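Local coordinates for protein racemase, putative (Roseobacter denitrificans, PDB 3TCS) that binds magnesium and probably acts as a racemase or hydro-lyase of the enolase superfamily, its natural substrate not established, at residues T318-R323 with P367-E372; V53-A58 with C308-L313; D83-V88 with R102-V107; P263-M268 with V277-L282; R156-Q161 with R194-D199. One frame throughout, in Å; residues are numbered along the deposited sequence.

Contact 1. Residues T318-R323 with P367-E372; sequences TMHLLR and PGWGVE
The imidazole of H320 and the indole of W369 meet as a T-shaped (edge-to-face) pair: CE3 of W369 sits over one face of H320, displaced toward the rim, while CB of H320 lies in the indole plane, at the edge of that ring. The planes stand at 89° and the centroid of the six-membered ring is 5.1 Å from that of the imidazole. The closest approach of the two side chains is H320 ND1 to W369 CE3, 3.7 Å. CZ3 continues the indole edge along the root of the imidazole, 3.8 Å from H320 CB. With CG anti to its own carbonyl carbon (chi1 -82°), H320 leaves helix 314-322 directed at the loop P367-E372, where a type II' turn from P367 to G370 presents two carbonyl oxygens to the far end of the ring. The carbon CE1 of H320 comes within 3.2 Å of W369 O, and NE2 stands 3.5 Å from G368 O. G368, with its positive phi, occupies the turn position that favours glycine. Outside the pair, W369 NE1 bonds to T109 O and its backbone N to D113 OD1, both on helix 98-119, while H320 ND1 bonds to L316 O one helical turn back. A leucine in place of H320 would probably cost the indole edge its aromatic face and leave L316 O without this side-chain donor. The ND1 bond to L316 O probably fixes the rotation of the imidazole, and the carbonyl-lined turn would be expected to favour the partial positive charge of its CE1 hydrogen.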
# COMPACT_ATOMS: atom_id res chain seq x y z
N THR B 318 15.30 1.27 16.43
CA THR B 318 16.41 1.52 15.52
C THR B 318 17.74 1.43 16.25
O THR B 318 18.72 0.91 15.72
CB THR B 318 16.26 2.90 14.84
OG1 THR B 318 14.99 2.97 14.18
CG2 THR B 318 17.36 3.12 13.82
N MET B 319 17.77 1.95 17.48
CA MET B 319 18.97 1.90 18.30
C MET B 319 19.40 0.44 18.50
O MET B 319 20.58 0.12 18.37
CB MET B 319 18.72 2.56 19.66
CG MET B 319 18.68 4.08 19.60
SD MET B 319 17.87 4.82 21.04
CE MET B 319 18.82 4.07 22.40
N HIS B 320 18.45 -0.43 18.81
CA HIS B 320 18.79 -1.84 19.01
C HIS B 320 19.28 -2.47 17.71
O HIS B 320 20.24 -3.24 17.70
CB HIS B 320 17.57 -2.64 19.51
CG HIS B 320 17.35 -2.54 20.98
ND1 HIS B 320 16.82 -1.42 21.59
CD2 HIS B 320 17.57 -3.43 21.98
CE1 HIS B 320 16.72 -1.62 22.89
NE2 HIS B 320 17.17 -2.83 23.15
N LEU B 321 18.62 -2.14 16.60
CA LEU B 321 19.01 -2.68 15.31
C LEU B 321 20.43 -2.26 14.95
O LEU B 321 21.24 -3.08 14.51
CB LEU B 321 18.05 -2.20 14.21
CG LEU B 321 18.34 -2.76 12.81
CD1 LEU B 321 17.97 -4.24 12.76
CD2 LEU B 321 17.56 -2.00 11.76
N LEU B 322 20.74 -0.98 15.14
CA LEU B 322 22.06 -0.46 14.81
C LEU B 322 23.18 -1.05 15.67
O LEU B 322 24.34 -1.02 15.27
CB LEU B 322 22.07 1.07 14.92
CG LEU B 322 21.30 1.82 13.82
CD1 LEU B 322 21.32 3.31 14.12
CD2 LEU B 322 21.94 1.55 12.45
N ARG B 323 22.83 -1.60 16.83
CA ARG B 323 23.83 -2.21 17.70
C ARG B 323 24.03 -3.67 17.30
O ARG B 323 24.84 -4.38 17.89
CB ARG B 323 23.39 -2.18 19.17
CG ARG B 323 23.48 -0.82 19.86
CD ARG B 323 24.92 -0.31 20.01
NE ARG B 323 25.84 -1.29 20.59
CZ ARG B 323 27.13 -1.06 20.82
NH1 ARG B 323 27.65 0.12 20.52
NH2 ARG B 323 27.91 -2.01 21.32
N PRO B 367 16.30 -6.26 29.71
CA PRO B 367 15.67 -7.25 28.82
C PRO B 367 14.61 -6.66 27.90
O PRO B 367 13.85 -5.78 28.30
CB PRO B 367 15.08 -8.26 29.81
CG PRO B 367 16.05 -8.20 30.95
CD PRO B 367 16.25 -6.71 31.11
N GLY B 368 14.56 -7.15 26.67
CA GLY B 368 13.59 -6.65 25.71
C GLY B 368 14.00 -5.28 25.20
O GLY B 368 15.18 -5.02 24.99
N TRP B 369 13.03 -4.40 24.98
CA TRP B 369 13.34 -3.07 24.49
C TRP B 369 13.93 -2.23 25.62
O TRP B 369 14.67 -1.28 25.37
CB TRP B 369 12.09 -2.40 23.93
CG TRP B 369 11.54 -3.10 22.73
CD1 TRP B 369 10.29 -3.61 22.58
CD2 TRP B 369 12.23 -3.37 21.50
NE1 TRP B 369 10.15 -4.18 21.34
CE2 TRP B 369 11.32 -4.05 20.65
CE3 TRP B 369 13.52 -3.09 21.03
CZ2 TRP B 369 11.67 -4.46 19.36
CZ3 TRP B 369 13.86 -3.50 19.74
CH2 TRP B 369 12.94 -4.18 18.92
N GLY B 370 13.61 -2.60 26.86
CA GLY B 370 14.14 -1.88 28.00
C GLY B 370 13.40 -0.59 28.30
O GLY B 370 13.99 0.40 28.73
N VAL B 371 12.09 -0.61 28.07
CA VAL B 371 11.26 0.56 28.30
C VAL B 371 9.92 0.09 28.86
O VAL B 371 9.55 -1.07 28.70
CB VAL B 371 11.02 1.33 26.98
CG1 VAL B 371 10.16 0.50 26.04
CG2 VAL B 371 10.36 2.68 27.26
N GLU B 372 9.21 1.00 29.52
CA GLU B 372 7.91 0.69 30.09
C GLU B 372 6.93 1.77 29.66
O GLU B 372 7.21 2.96 29.81
CB GLU B 372 8.00 0.67 31.62
CG GLU B 372 6.81 0.04 32.33
CD GLU B 372 6.94 0.13 33.84
OE1 GLU B 372 8.08 0.11 34.35
OE2 GLU B 372 5.89 0.20 34.52

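Contact 2. Residues V53-A58 with C308-L313; sequences VSTYHA and CANWSL
N310 and T55 face each other from opposite directions across two irregular loops, and what is unusual is that the asparagine's two amide atoms have separate tasks. Its oxygen closes an Asx turn within C308-L313, whereas its nitrogen serves the junction between the N-terminal domain and the barrel domain of this enolase-superfamily protein. OD1 takes two bonds in the plane of its carbonyl, from the backbone N of S312 at 2.9 Å, on a lone pair, and from S312 OG at 2.6 Å. That double grip holds the amide in a fixed rotation, so ND2 is presented to the loop V53-A58, 3.2 Å from T55 OG1. The turn depends on N310 placing CG between its own N and carbonyl carbon (chi1 57°), which brings OD1 back over the chain.

Beside this polar meeting, the methyl of T55 presses on S312: CG2 to CB is 3.5 Å, tighter than usual van der Waals contact. S312 OG also bonds to Q52 NE2, and S312 precedes the turn into helix 314-322. Y56 approaches N310 from the opposite direction, its ring plane 77° from that of the amide, with T55 CB over one ring face. A309, in the same loop, belongs to the D-alanine pocket, and the N310 side chain lies about 8 Å from that ligand, so the junction borders the active site. The tyrosine reaches the asparagine through a water in the plane of its ring: that water accepts from N310 ND2 at 3.0 Å and stands 2.5 Å from Y56 OH.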
# COMPACT_ATOMS: atom_id res chain seq x y z
N VAL B 53 2.88 -0.02 16.85
CA VAL B 53 2.61 0.05 15.42
C VAL B 53 3.20 1.39 14.99
O VAL B 53 3.59 2.20 15.83
CB VAL B 53 1.09 0.04 15.10
CG1 VAL B 53 0.46 -1.26 15.57
CG2 VAL B 53 0.40 1.24 15.74
N SER B 54 3.29 1.63 13.69
CA SER B 54 3.83 2.90 13.23
C SER B 54 2.97 4.07 13.71
O SER B 54 1.76 3.93 13.84
CB SER B 54 3.88 2.94 11.70
OG SER B 54 4.33 4.21 11.27
N THR B 55 3.59 5.21 13.97
CA THR B 55 2.85 6.40 14.40
C THR B 55 2.06 6.98 13.21
O THR B 55 2.34 6.64 12.05
CB THR B 55 3.80 7.50 14.93
OG1 THR B 55 4.89 7.66 14.01
CG2 THR B 55 4.33 7.13 16.30
N TYR B 56 1.09 7.83 13.52
CA TYR B 56 0.22 8.52 12.55
C TYR B 56 -0.98 7.68 12.12
O TYR B 56 -0.83 6.64 11.48
CB TYR B 56 1.03 8.98 11.34
CG TYR B 56 2.14 9.92 11.76
CD1 TYR B 56 1.85 11.13 12.39
CD2 TYR B 56 3.48 9.56 11.59
CE1 TYR B 56 2.87 11.95 12.86
CE2 TYR B 56 4.50 10.38 12.05
CZ TYR B 56 4.19 11.57 12.69
OH TYR B 56 5.19 12.39 13.16
N HIS B 57 -2.16 8.16 12.49
CA HIS B 57 -3.42 7.47 12.22
C HIS B 57 -3.29 6.05 12.76
O HIS B 57 -3.77 5.09 12.16
CB HIS B 57 -3.74 7.47 10.72
CG HIS B 57 -3.82 8.85 10.12
ND1 HIS B 57 -4.44 9.90 10.76
CD2 HIS B 57 -3.35 9.35 8.95
CE1 HIS B 57 -4.35 10.99 10.02
NE2 HIS B 57 -3.69 10.68 8.91
N ALA B 58 -2.64 5.95 13.92
CA ALA B 58 -2.42 4.67 14.59
C ALA B 58 -3.72 3.97 14.97
O ALA B 58 -3.77 2.75 15.12
CB ALA B 58 -1.57 4.87 15.85
N CYS B 308 13.95 7.16 11.53
CA CYS B 308 13.18 7.15 12.78
C CYS B 308 13.08 8.63 13.09
O CYS B 308 14.07 9.26 13.47
CB CYS B 308 13.86 6.33 13.90
SG CYS B 308 15.66 6.44 14.14
N ALA B 309 11.88 9.18 12.92
CA ALA B 309 11.67 10.62 13.08
C ALA B 309 10.94 11.18 14.29
O ALA B 309 10.58 12.36 14.30
CB ALA B 309 11.01 11.15 11.81
N ASN B 310 10.72 10.37 15.31
CA ASN B 310 10.05 10.89 16.50
C ASN B 310 10.41 10.07 17.72
O ASN B 310 11.08 9.04 17.61
CB ASN B 310 8.53 10.92 16.30
CG ASN B 310 7.95 9.57 15.96
OD1 ASN B 310 8.02 8.64 16.76
ND2 ASN B 310 7.39 9.46 14.76
N TRP B 311 9.97 10.53 18.88
CA TRP B 311 10.28 9.84 20.11
C TRP B 311 9.27 8.80 20.55
O TRP B 311 9.08 8.57 21.75
CB TRP B 311 10.53 10.85 21.24
CG TRP B 311 11.75 11.69 21.00
CD1 TRP B 311 12.66 11.57 19.98
CD2 TRP B 311 12.19 12.80 21.80
NE1 TRP B 311 13.63 12.54 20.09
CE2 TRP B 311 13.37 13.31 21.19
CE3 TRP B 311 11.70 13.42 22.96
CZ2 TRP B 311 14.06 14.41 21.71
CZ3 TRP B 311 12.40 14.51 23.47
CH2 TRP B 311 13.56 14.99 22.85
N SER B 312 8.61 8.18 19.58
CA SER B 312 7.73 7.06 19.90
C SER B 312 8.82 6.00 20.01
O SER B 312 10.01 6.35 20.04
CB SER B 312 6.75 6.75 18.75
OG SER B 312 7.41 6.23 17.61
N LEU B 313 8.46 4.72 20.05
CA LEU B 313 9.48 3.69 20.16
C LEU B 313 10.29 3.44 18.89
O LEU B 313 11.27 2.71 18.92
CB LEU B 313 8.85 2.37 20.62
CG LEU B 313 8.41 2.33 22.09
CD1 LEU B 313 7.78 0.99 22.40
CD2 LEU B 313 9.61 2.57 22.97
O HOH W 1 7.54 11.57 12.62

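Contact 3. Residues D83-V88 with R102-V107; sequences DLLDIV and RAMAGV
M104 joins two helices of the N-terminal capping domain, as found in the mandelate racemase and muconate lactonizing enzyme group, by reaching from helix 98-119 to L85 and V88 of helix 81-91. L85 and V88 are three residues apart, hence on the same side of their helix, and the methionine is the side chain that spans the gap. Its CG is anti to the carbonyl carbon (chi1 -68°) and chi2 is extended, but the chain bends at chi3 (54°), turning the terminal methyl toward L85. There CE lies 3.8 Å from L85 CD2, and it also approaches the main chain, 3.7 Å from L85 O. The L85 side chain runs across the methionine at an angle, offering CB as well as CD2 to the methyl.

V88 meets the middle of the same chain. Its CG1, anti to the backbone N, lies 4.1 Å from M104 CG and equally far from the sulfur, as the two side chains slide past each other in opposite directions. No hydrogen bond crosses between the segments: the side chains meet through apolar contacts, the methyl also resting against the L85 carbonyl, and the backbones come nearest at L85 and M104, whose CA atoms are 7.4 Å apart. The flexible thioether thus fills the interval between the helices with three consecutive atoms, CG, SD and CE.

Helix 58-73 covers one flank, where M73 meets both V88 and V107. From the barrel domain comes helix 287-300, with C288 against L85 and R289 against M104, while D86 forms a salt bridge to R292. D83 pairs with R176 of the second subunit.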
# COMPACT_ATOMS: atom_id res chain seq x y z
N ASP B 83 8.24 -16.48 8.38
CA ASP B 83 7.27 -17.18 7.56
C ASP B 83 5.85 -16.80 7.96
O ASP B 83 4.98 -16.63 7.11
CB ASP B 83 7.45 -18.69 7.69
CG ASP B 83 6.48 -19.47 6.81
OD1 ASP B 83 6.44 -19.21 5.58
OD2 ASP B 83 5.76 -20.34 7.34
N LEU B 84 5.61 -16.65 9.26
CA LEU B 84 4.28 -16.28 9.74
C LEU B 84 3.87 -14.93 9.16
O LEU B 84 2.72 -14.73 8.76
CB LEU B 84 4.26 -16.25 11.27
CG LEU B 84 2.90 -16.06 11.96
CD1 LEU B 84 1.87 -17.02 11.39
CD2 LEU B 84 3.08 -16.29 13.45
N LEU B 85 4.82 -13.99 9.11
CA LEU B 85 4.55 -12.66 8.56
C LEU B 85 4.27 -12.76 7.07
O LEU B 85 3.45 -12.02 6.54
CB LEU B 85 5.74 -11.73 8.82
CG LEU B 85 5.97 -11.41 10.30
CD1 LEU B 85 7.26 -10.62 10.48
CD2 LEU B 85 4.78 -10.63 10.82
N ASP B 86 4.95 -13.68 6.38
CA ASP B 86 4.71 -13.85 4.95
C ASP B 86 3.29 -14.37 4.75
O ASP B 86 2.61 -13.98 3.80
CB ASP B 86 5.71 -14.83 4.32
CG ASP B 86 7.10 -14.25 4.19
OD1 ASP B 86 7.24 -13.01 4.13
OD2 ASP B 86 8.07 -15.04 4.13
N ILE B 87 2.86 -15.26 5.64
CA ILE B 87 1.51 -15.81 5.56
C ILE B 87 0.50 -14.68 5.68
O ILE B 87 -0.50 -14.66 4.97
CB ILE B 87 1.26 -16.85 6.67
CG1 ILE B 87 1.99 -18.15 6.32
CG2 ILE B 87 -0.24 -17.10 6.83
CD1 ILE B 87 1.90 -19.22 7.40
N VAL B 88 0.77 -13.73 6.58
CA VAL B 88 -0.15 -12.61 6.75
C VAL B 88 -0.28 -11.82 5.45
O VAL B 88 -1.39 -11.52 5.02
CB VAL B 88 0.32 -11.64 7.87
CG1 VAL B 88 -0.57 -10.41 7.89
CG2 VAL B 88 0.26 -12.35 9.24
N ARG B 102 2.23 -1.51 8.70
CA ARG B 102 2.28 -0.69 9.91
C ARG B 102 1.71 -1.49 11.08
O ARG B 102 2.19 -1.38 12.21
CB ARG B 102 1.43 0.57 9.74
CG ARG B 102 2.01 1.62 8.81
CD ARG B 102 1.01 2.75 8.58
NE ARG B 102 1.56 3.78 7.70
CZ ARG B 102 1.91 5.00 8.10
NH1 ARG B 102 1.77 5.36 9.38
NH2 ARG B 102 2.41 5.86 7.22
N ALA B 103 0.69 -2.30 10.79
CA ALA B 103 0.03 -3.12 11.81
C ALA B 103 0.90 -4.32 12.17
O ALA B 103 1.09 -4.63 13.35
CB ALA B 103 -1.33 -3.59 11.29
N MET B 104 1.42 -5.00 11.15
CA MET B 104 2.29 -6.15 11.37
C MET B 104 3.48 -5.76 12.23
O MET B 104 3.94 -6.55 13.07
CB MET B 104 2.81 -6.69 10.04
CG MET B 104 1.75 -7.32 9.15
SD MET B 104 2.37 -7.59 7.47
CE MET B 104 3.86 -8.52 7.79
N ALA B 105 4.00 -4.55 12.01
CA ALA B 105 5.16 -4.08 12.75
C ALA B 105 4.92 -4.09 14.26
O ALA B 105 5.84 -4.34 15.04
CB ALA B 105 5.54 -2.67 12.29
N GLY B 106 3.69 -3.81 14.66
CA GLY B 106 3.36 -3.79 16.08
C GLY B 106 3.42 -5.16 16.71
O GLY B 106 3.88 -5.32 17.84
N VAL B 107 2.95 -6.18 15.99
CA VAL B 107 2.98 -7.53 16.54
C VAL B 107 4.42 -8.03 16.53
O VAL B 107 4.88 -8.66 17.49
CB VAL B 107 2.09 -8.49 15.73
CG1 VAL B 107 2.14 -9.88 16.36
CG2 VAL B 107 0.65 -7.97 15.71

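Contact 4. Residues P263-M268 with V277-L282; sequences PTWQRM and VQPDIL
The helical turn that carries W265, in P263-M268, packs against an extended run of chain, V277 to P279, which begins as the last residue of strand 276-277 and continues without regular structure. These are neighbouring pieces of the TIM barrel: helix 262-270 lies outside, and the chain returns through 276-277 into the barrel wall. The six-membered ring of W265 carries the contact. Its CZ3 reaches V277 CB at 3.7 Å, CZ2 reaches P279 CB at the same distance, and CH2, between them, lies at 3.9 Å from the backbone N of Q278, which is near the ring plane at the edge. The tryptophan thereby follows three successive residues. Its side chain crosses that of P279 at about a right angle and that of V277 more obliquely. One turn along the helix, M268 sets its CE over one face of the indole, toward the rim. At the polar end, W265 NE1 bonds to D259 O, and V293 of helix 287-300 touches the ring as well. Next along the chain, D280 bonds through OD2 to ND1 of H307, a residue of the D-alanine pocket. At the proline, W265 CZ2 is also 3.7 Å from the CA of P279.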
# COMPACT_ATOMS: atom_id res chain seq x y z
N PRO B 263 9.83 -6.47 -2.71
CA PRO B 263 10.36 -6.60 -4.07
C PRO B 263 10.85 -5.25 -4.61
O PRO B 263 11.77 -5.20 -5.42
CB PRO B 263 9.18 -7.17 -4.86
CG PRO B 263 7.97 -6.82 -4.03
CD PRO B 263 8.45 -7.00 -2.62
N THR B 264 10.26 -4.15 -4.14
CA THR B 264 10.69 -2.83 -4.57
C THR B 264 12.05 -2.55 -3.94
O THR B 264 12.93 -1.95 -4.57
CB THR B 264 9.68 -1.74 -4.16
OG1 THR B 264 8.45 -1.95 -4.86
CG2 THR B 264 10.22 -0.36 -4.49
N TRP B 265 12.22 -2.98 -2.69
CA TRP B 265 13.50 -2.82 -2.00
C TRP B 265 14.58 -3.58 -2.78
O TRP B 265 15.68 -3.07 -2.99
CB TRP B 265 13.41 -3.38 -0.58
CG TRP B 265 13.10 -2.34 0.44
CD1 TRP B 265 11.95 -2.22 1.17
CD2 TRP B 265 13.94 -1.25 0.83
NE1 TRP B 265 12.03 -1.13 2.00
CE2 TRP B 265 13.24 -0.51 1.81
CE3 TRP B 265 15.22 -0.82 0.44
CZ2 TRP B 265 13.77 0.63 2.41
CZ3 TRP B 265 15.75 0.31 1.04
CH2 TRP B 265 15.03 1.03 2.01
N GLN B 266 14.25 -4.80 -3.21
CA GLN B 266 15.19 -5.60 -3.97
C GLN B 266 15.58 -4.89 -5.27
O GLN B 266 16.74 -4.88 -5.67
CB GLN B 266 14.59 -6.98 -4.30
CG GLN B 266 15.59 -7.96 -4.89
CD GLN B 266 16.53 -8.53 -3.86
OE1 GLN B 266 16.12 -9.26 -2.96
NE2 GLN B 266 17.81 -8.20 -3.98
N ARG B 267 14.59 -4.30 -5.94
CA ARG B 267 14.85 -3.59 -7.19
C ARG B 267 15.74 -2.37 -6.95
O ARG B 267 16.70 -2.13 -7.69
CB ARG B 267 13.54 -3.14 -7.83
CG ARG B 267 13.73 -2.51 -9.20
CD ARG B 267 12.46 -1.80 -9.66
NE ARG B 267 12.66 -1.15 -10.95
CZ ARG B 267 11.91 -0.16 -11.41
NH1 ARG B 267 10.91 0.32 -10.68
NH2 ARG B 267 12.16 0.37 -12.60
N MET B 268 15.42 -1.60 -5.91
CA MET B 268 16.19 -0.40 -5.57
C MET B 268 17.66 -0.72 -5.30
O MET B 268 18.56 -0.02 -5.78
CB MET B 268 15.59 0.27 -4.32
CG MET B 268 16.23 1.60 -3.96
SD MET B 268 15.96 2.07 -2.22
CE MET B 268 14.16 1.97 -2.12
N VAL B 277 20.79 2.87 2.25
CA VAL B 277 19.37 2.52 2.35
C VAL B 277 18.84 2.98 3.70
O VAL B 277 19.56 2.92 4.70
CB VAL B 277 19.16 1.00 2.20
CG1 VAL B 277 19.56 0.57 0.79
CG2 VAL B 277 19.97 0.25 3.23
N GLN B 278 17.60 3.44 3.72
CA GLN B 278 17.00 3.98 4.94
C GLN B 278 15.61 3.47 5.28
O GLN B 278 14.64 4.22 5.30
CB GLN B 278 16.94 5.50 4.83
CG GLN B 278 18.29 6.14 4.59
CD GLN B 278 18.20 7.65 4.64
OE1 GLN B 278 17.70 8.28 3.71
NE2 GLN B 278 18.68 8.23 5.73
N PRO B 279 15.50 2.17 5.58
CA PRO B 279 14.19 1.62 5.93
C PRO B 279 13.71 2.18 7.27
O PRO B 279 14.52 2.56 8.11
CB PRO B 279 14.46 0.12 6.01
CG PRO B 279 15.87 0.08 6.53
CD PRO B 279 16.56 1.15 5.71
N ASP B 280 12.39 2.25 7.44
CA ASP B 280 11.81 2.66 8.71
C ASP B 280 11.26 1.34 9.23
O ASP B 280 10.41 0.71 8.59
CB ASP B 280 10.67 3.68 8.50
CG ASP B 280 9.98 4.06 9.82
OD1 ASP B 280 9.27 3.20 10.38
OD2 ASP B 280 10.16 5.20 10.30
N ILE B 281 11.76 0.89 10.37
CA ILE B 281 11.35 -0.38 10.95
C ILE B 281 9.85 -0.62 11.02
O ILE B 281 9.37 -1.73 10.76
CB ILE B 281 11.95 -0.55 12.36
CG1 ILE B 281 13.47 -0.69 12.26
CG2 ILE B 281 11.33 -1.77 13.05
CD1 ILE B 281 14.19 -0.59 13.59
N LEU B 282 9.10 0.42 11.36
CA LEU B 282 7.66 0.26 11.49
C LEU B 282 6.88 0.40 10.17
O LEU B 282 5.88 -0.29 9.97
CB LEU B 282 7.13 1.21 12.57
CG LEU B 282 7.84 1.01 13.92
CD1 LEU B 282 7.23 1.94 14.97
CD2 LEU B 282 7.73 -0.45 14.39

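Contact 5. Residues R156-Q161 with R194-D199; sequences RLRDTQ and RELGDD
R158 and L196 form the close part of this contact, where the arginine NH1 gives a weak hydrogen bond of 2.9 Å to L196 O, N-H...O angle 141°. The oxygen lies at the edge of the guanidinium, near its plane. Nearer the backbone, the packing is looser: R158 CD stands 4.1 Å from L196 CD1 as the side chains slide past each other. The chain leaves the helix extended, CG anti to the backbone N (chi1 177°), then bends at chi3 (71°) to bring the guanidinium across. The partner carbonyl ends helix 184-196, and G197 follows with positive phi, where a side chain would be jammed against that same oxygen. Helices 147-161 and 184-196 are outer helices of the TIM barrel, and F166 of strand 165-169 lies beneath both R158 and L196. Toward solvent, the guanidinium is held side-on by the exposed D159: NE and NH2 both meet OD1 at 3.1 Å, NE from above the carboxylate plane and NH2 on the syn lone pair. An alanine in place of R158 would be likely to leave L196 O without this donor and D159 without its paired charge. Farther out, the exposed R194 pairs with E195 through NE and OE2, 2.9 Å apart.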
# COMPACT_ATOMS: atom_id res chain seq x y z
N ARG B 156 23.04 25.40 19.46
CA ARG B 156 22.90 25.28 20.90
C ARG B 156 22.87 23.81 21.32
O ARG B 156 23.41 23.45 22.35
CB ARG B 156 21.64 26.02 21.37
CG ARG B 156 21.80 27.52 21.17
CD ARG B 156 20.62 28.35 21.65
NE ARG B 156 20.89 29.77 21.46
CZ ARG B 156 20.02 30.75 21.67
NH1 ARG B 156 18.79 30.46 22.10
NH2 ARG B 156 20.37 32.01 21.46
N LEU B 157 22.25 22.97 20.49
CA LEU B 157 22.19 21.54 20.79
C LEU B 157 23.57 20.92 20.62
O LEU B 157 23.93 19.98 21.32
CB LEU B 157 21.19 20.85 19.87
CG LEU B 157 19.72 21.18 20.18
CD1 LEU B 157 18.84 20.82 18.99
CD2 LEU B 157 19.30 20.43 21.44
N ARG B 158 24.35 21.46 19.70
CA ARG B 158 25.71 20.97 19.47
C ARG B 158 26.50 21.18 20.75
O ARG B 158 27.19 20.27 21.22
CB ARG B 158 26.37 21.76 18.33
CG ARG B 158 27.81 21.37 18.05
CD ARG B 158 28.52 22.44 17.21
NE ARG B 158 28.77 23.64 18.00
CZ ARG B 158 29.27 24.78 17.52
NH1 ARG B 158 29.57 24.88 16.23
NH2 ARG B 158 29.46 25.80 18.33
N ASP B 159 26.36 22.36 21.33
CA ASP B 159 27.09 22.70 22.55
C ASP B 159 26.56 22.11 23.85
O ASP B 159 27.33 21.86 24.77
CB ASP B 159 27.18 24.23 22.70
CG ASP B 159 27.91 24.88 21.54
OD1 ASP B 159 28.87 24.28 21.02
OD2 ASP B 159 27.52 26.01 21.16
N THR B 160 25.25 21.89 23.94
CA THR B 160 24.67 21.34 25.16
C THR B 160 24.50 19.82 25.19
O THR B 160 24.60 19.20 26.26
CB THR B 160 23.29 21.98 25.47
OG1 THR B 160 22.39 21.72 24.38
CG2 THR B 160 23.42 23.48 25.66
N GLN B 161 24.25 19.22 24.03
CA GLN B 161 24.03 17.78 23.93
C GLN B 161 25.22 17.00 23.36
O GLN B 161 25.32 15.78 23.54
CB GLN B 161 22.79 17.49 23.07
CG GLN B 161 21.48 18.04 23.60
CD GLN B 161 21.09 17.46 24.95
OE1 GLN B 161 21.23 16.25 25.18
NE2 GLN B 161 20.58 18.30 25.83
N ARG B 194 28.57 27.42 8.03
CA ARG B 194 29.15 28.58 8.70
C ARG B 194 28.90 28.54 10.20
O ARG B 194 29.82 28.68 11.00
CB ARG B 194 28.56 29.88 8.16
CG ARG B 194 29.04 31.11 8.90
CD ARG B 194 28.37 32.39 8.42
NE ARG B 194 26.93 32.41 8.64
CZ ARG B 194 26.02 32.37 7.67
NH1 ARG B 194 26.40 32.30 6.41
NH2 ARG B 194 24.72 32.41 7.97
N GLU B 195 27.64 28.34 10.58
CA GLU B 195 27.25 28.34 11.98
C GLU B 195 27.63 27.11 12.80
O GLU B 195 27.98 27.26 13.97
CB GLU B 195 25.75 28.58 12.09
CG GLU B 195 25.29 29.94 11.55
CD GLU B 195 26.00 31.10 12.22
OE1 GLU B 195 26.14 31.10 13.46
OE2 GLU B 195 26.43 32.03 11.49
N LEU B 196 27.55 25.92 12.22
CA LEU B 196 27.88 24.70 12.96
C LEU B 196 29.36 24.33 12.92
O LEU B 196 29.82 23.49 13.70
CB LEU B 196 27.03 23.53 12.45
CG LEU B 196 25.58 23.45 12.96
CD1 LEU B 196 25.59 23.26 14.47
CD2 LEU B 196 24.82 24.70 12.59
N GLY B 197 30.12 24.95 12.02
CA GLY B 197 31.54 24.69 11.95
C GLY B 197 31.97 23.58 11.00
O GLY B 197 31.15 22.84 10.47
N ASP B 198 33.28 23.47 10.81
CA ASP B 198 33.85 22.47 9.91
C ASP B 198 34.00 21.08 10.52
O ASP B 198 34.23 20.11 9.79
CB ASP B 198 35.24 22.90 9.44
CG ASP B 198 35.26 24.29 8.88
OD1 ASP B 198 34.36 24.63 8.09
OD2 ASP B 198 36.19 25.04 9.23
N ASP B 199 33.88 20.96 11.83
CA ASP B 199 34.07 19.67 12.46
C ASP B 199 32.82 18.87 12.79
O ASP B 199 32.82 18.06 13.72
CB ASP B 199 34.93 19.84 13.71
CG ASP B 199 36.26 20.51 13.41
OD1 ASP B 199 36.91 20.12 12.42
OD2 ASP B 199 36.65 21.43 14.16

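In the fold
Contacts 1 to 4 are buried, whereas contact 5 is only partly so and lies on the outer barrel helices, about 41 Å from contact 3 between centres. Chemistry follows place: contact 5 rests on a weak hydrogen bond from a charged arginine to a helix-end carbonyl, contacts 3 and 4 on apolar side chains, contact 1 on an aromatic pair, and contact 2 on amide, hydroxyl and water. Helix 314-322 carries one segment of contact 1 and is preceded by the loop of contact 2; the two touch at T318 and C308. R102, of contact 3, lies against the 53-58 loop within the capping domain. L282, of contact 4, meets that loop and A105, tying the capping domain to the barrel.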